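Local coordinates for cytochrome c-550-like protein (Thermosynechococcus elongatus, PDB 4LJI) that carries one covalently bound heme c, probably acts as a low-potential electron carrier, and can partially replace cytochrome c-550 of photosystem II, at residues 108-111 and 112-115. Residues are numbered along the deposited sequence; the frame is centred on the assembly and turned at random.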
ATOM      1  N   TRP A 108       0.065 -13.531   9.530  1.00 29.27           N
ATOM      2  CA  TRP A 108       0.021 -12.775   8.283  1.00 33.50           C
ATOM      3  C   TRP A 108       1.164 -13.220   7.368  1.00 31.70           C
ATOM      4  O   TRP A 108       0.931 -13.700   6.259  1.00 36.01           O
ATOM      5  CB  TRP A 108       0.082 -11.279   8.593  1.00 32.37           C
ATOM      6  CG  TRP A 108      -0.248 -10.376   7.433  1.00 35.16           C
ATOM      7  CD1 TRP A 108       0.620  -9.900   6.505  1.00 35.42           C
ATOM      8  CD2 TRP A 108      -1.534  -9.834   7.095  1.00 40.66           C
ATOM      9  NE1 TRP A 108      -0.036  -9.098   5.600  1.00 31.75           N
ATOM     10  CE2 TRP A 108      -1.363  -9.044   5.940  1.00 38.54           C
ATOM     11  CE3 TRP A 108      -2.813  -9.940   7.658  1.00 45.20           C
ATOM     12  CZ2 TRP A 108      -2.424  -8.358   5.335  1.00 37.47           C
ATOM     13  CZ3 TRP A 108      -3.871  -9.256   7.050  1.00 41.69           C
ATOM     14  CH2 TRP A 108      -3.664  -8.481   5.901  1.00 37.19           C
ATOM     15  N   LEU A 109       2.399 -13.076   7.838  1.00 24.82           N
ATOM     16  CA  LEU A 109       3.553 -13.557   7.086  1.00 24.20           C
ATOM     17  C   LEU A 109       4.417 -14.529   7.893  1.00 20.70           C
ATOM     18  O   LEU A 109       4.722 -14.272   9.044  1.00 27.46           O
ATOM     19  CB  LEU A 109       4.390 -12.367   6.612  1.00 26.75           C
ATOM     20  CG  LEU A 109       3.638 -11.519   5.590  1.00 27.90           C
ATOM     21  CD1 LEU A 109       4.445 -10.285   5.223  1.00 29.50           C
ATOM     22  CD2 LEU A 109       3.345 -12.362   4.378  1.00 28.48           C
ATOM     23  N   THR A 110       4.812 -15.634   7.276  1.00 16.25           N
ATOM     24  CA  THR A 110       5.660 -16.641   7.948  1.00 18.43           C
ATOM     25  C   THR A 110       7.064 -16.066   7.990  1.00 19.78           C
ATOM     26  O   THR A 110       7.366 -15.089   7.302  1.00 19.14           O
ATOM     27  CB  THR A 110       5.719 -17.926   7.161  1.00 26.15           C
ATOM     28  OG1 THR A 110       6.411 -17.700   5.919  1.00 22.11           O
ATOM     29  CG2 THR A 110       4.300 -18.448   6.895  1.00 25.35           C
ATOM     30  N   THR A 111       7.904 -16.670   8.811  1.00 19.76           N
ATOM     31  CA  THR A 111       9.320 -16.348   8.916  1.00 19.78           C
ATOM     32  C   THR A 111       9.991 -16.224   7.551  1.00 25.25           C
ATOM     33  O   THR A 111      10.643 -15.226   7.280  1.00 18.80           O
ATOM     34  CB  THR A 111      10.039 -17.460   9.724  1.00 22.28           C
ATOM     35  OG1 THR A 111       9.347 -17.619  10.961  1.00 25.66           O
ATOM     36  CG2 THR A 111      11.507 -17.108   9.982  1.00 18.82           C
ATOM     37  N   GLU A 112       9.832 -17.239   6.707  1.00 20.73           N
ATOM     38  CA  GLU A 112      10.496 -17.265   5.409  1.00 19.08           C
ATOM     39  C   GLU A 112       9.994 -16.151   4.492  1.00 20.88           C
ATOM     40  O   GLU A 112      10.770 -15.521   3.773  1.00 23.13           O
ATOM     41  CB  GLU A 112      10.296 -18.611   4.724  1.00 22.46           C
ATOM     42  CG  GLU A 112      11.067 -19.761   5.386  1.00 25.72           C
ATOM     43  CD  GLU A 112      10.183 -20.583   6.304  1.00 31.99           C
ATOM     44  OE1 GLU A 112       9.244 -19.999   6.896  1.00 33.06           O
ATOM     45  OE2 GLU A 112      10.431 -21.817   6.429  1.00 41.09           O
ATOM     46  N   GLN A 113       8.686 -15.940   4.503  1.00 15.96           N
ATOM     47  CA  GLN A 113       8.109 -14.845   3.706  1.00 21.09           C
ATOM     48  C   GLN A 113       8.685 -13.502   4.123  1.00 20.22           C
ATOM     49  O   GLN A 113       9.112 -12.701   3.268  1.00 15.44           O
ATOM     50  CB  GLN A 113       6.594 -14.778   3.841  1.00 21.27           C
ATOM     51  CG  GLN A 113       5.847 -15.819   3.052  1.00 22.56           C
ATOM     52  CD  GLN A 113       4.370 -15.758   3.326  1.00 31.21           C
ATOM     53  OE1 GLN A 113       3.926 -15.801   4.475  1.00 32.31           O
ATOM     54  NE2 GLN A 113       3.594 -15.626   2.268  1.00 28.18           N
ATOM     55  N   LEU A 114       8.694 -13.237   5.425  1.00 15.50           N
ATOM     56  CA  LEU A 114       9.247 -11.992   5.947  1.00 16.38           C
ATOM     57  C   LEU A 114      10.745 -11.873   5.655  1.00 15.03           C
ATOM     58  O   LEU A 114      11.234 -10.753   5.411  1.00 16.06           O
ATOM     59  CB  LEU A 114       8.986 -11.899   7.440  1.00 24.34           C
ATOM     60  CG  LEU A 114       8.833 -10.511   7.998  1.00 25.95           C
ATOM     61  CD1 LEU A 114       7.651  -9.821   7.279  1.00 27.23           C
ATOM     62  CD2 LEU A 114       8.587 -10.560   9.464  1.00 19.65           C
ATOM     63  N   GLU A 115      11.486 -12.987   5.660  1.00 16.44           N
ATOM     64  CA  GLU A 115      12.871 -12.976   5.211  1.00 14.84           C
ATOM     65  C   GLU A 115      13.009 -12.487   3.786  1.00 17.19           C
ATOM     66  O   GLU A 115      13.906 -11.713   3.503  1.00 16.32           O
ATOM     67  CB  GLU A 115      13.500 -14.383   5.317  1.00 19.62           C
ATOM     68  CG  GLU A 115      13.919 -14.765   6.709  1.00 24.18           C
ATOM     69  CD  GLU A 115      14.373 -16.195   6.801  1.00 32.43           C
ATOM     70  OE1 GLU A 115      14.763 -16.606   7.910  1.00 37.93           O
ATOM     71  OE2 GLU A 115      14.333 -16.894   5.763  1.00 34.30           O
TER
HETATM   72  O   HOH W   1       1.743 -16.856   5.474  1.00 38.45           O
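Gln-113 and Thr-110 clasp each other at the start of helix 111-127 in a reciprocal capping box. Followed outward, the glutamine begins with CB against Thr-110 O. CG, anti to its own carbonyl carbon (chi1 -77°), then runs back toward the N-terminus of the helix and passes Thr-110 OG1. The chain stays extended beyond CG, which brings the flat amide to the preceding loop: Gln-113 CD packs 3.7 Å from Leu-109 CD2, with the two side chains crossing at about a right angle. At the tip, Gln-113 NE2 lies beside the same Leu-109 CD2, while Gln-113 OE1 receives Thr-110 N at 2.9 Å, in the plane of the amide carbonyl and on a lone pair, with the N-H nearly straight at 171°. A water donates to Gln-113 OE1 at 2.6 Å and reaches Trp-108 O weakly, so at least two donors grip this oxygen and the water links the cap only loosely to the loop before it.

The other half of the box is the N-cap itself: with chi1 at 67°, Thr-110 OG1 leans over the first turn, within reach of Gln-113 N, which it accepts at 3.2 Å, and so satisfies an amide that has no preceding helical carbonyl to use. Ordinary helical bonding takes over next, with Leu-114 N to Thr-110 O at 3.0 Å and Glu-115 N to Thr-111 O.

On the buried side, Leu-109 CD1 meets Leu-114 CD1 at 3.8 Å, joining loop to helix near the heme, which lies about 5 Å from the Leu-109 side chain. Leu-42 of helix 33-46 touches both Leu-109 and Gln-113, while Leu-114 packs on Val-83, Gln-86 and Arg-87 of helix 79-87, setting the start of helix 111-127 against both helices.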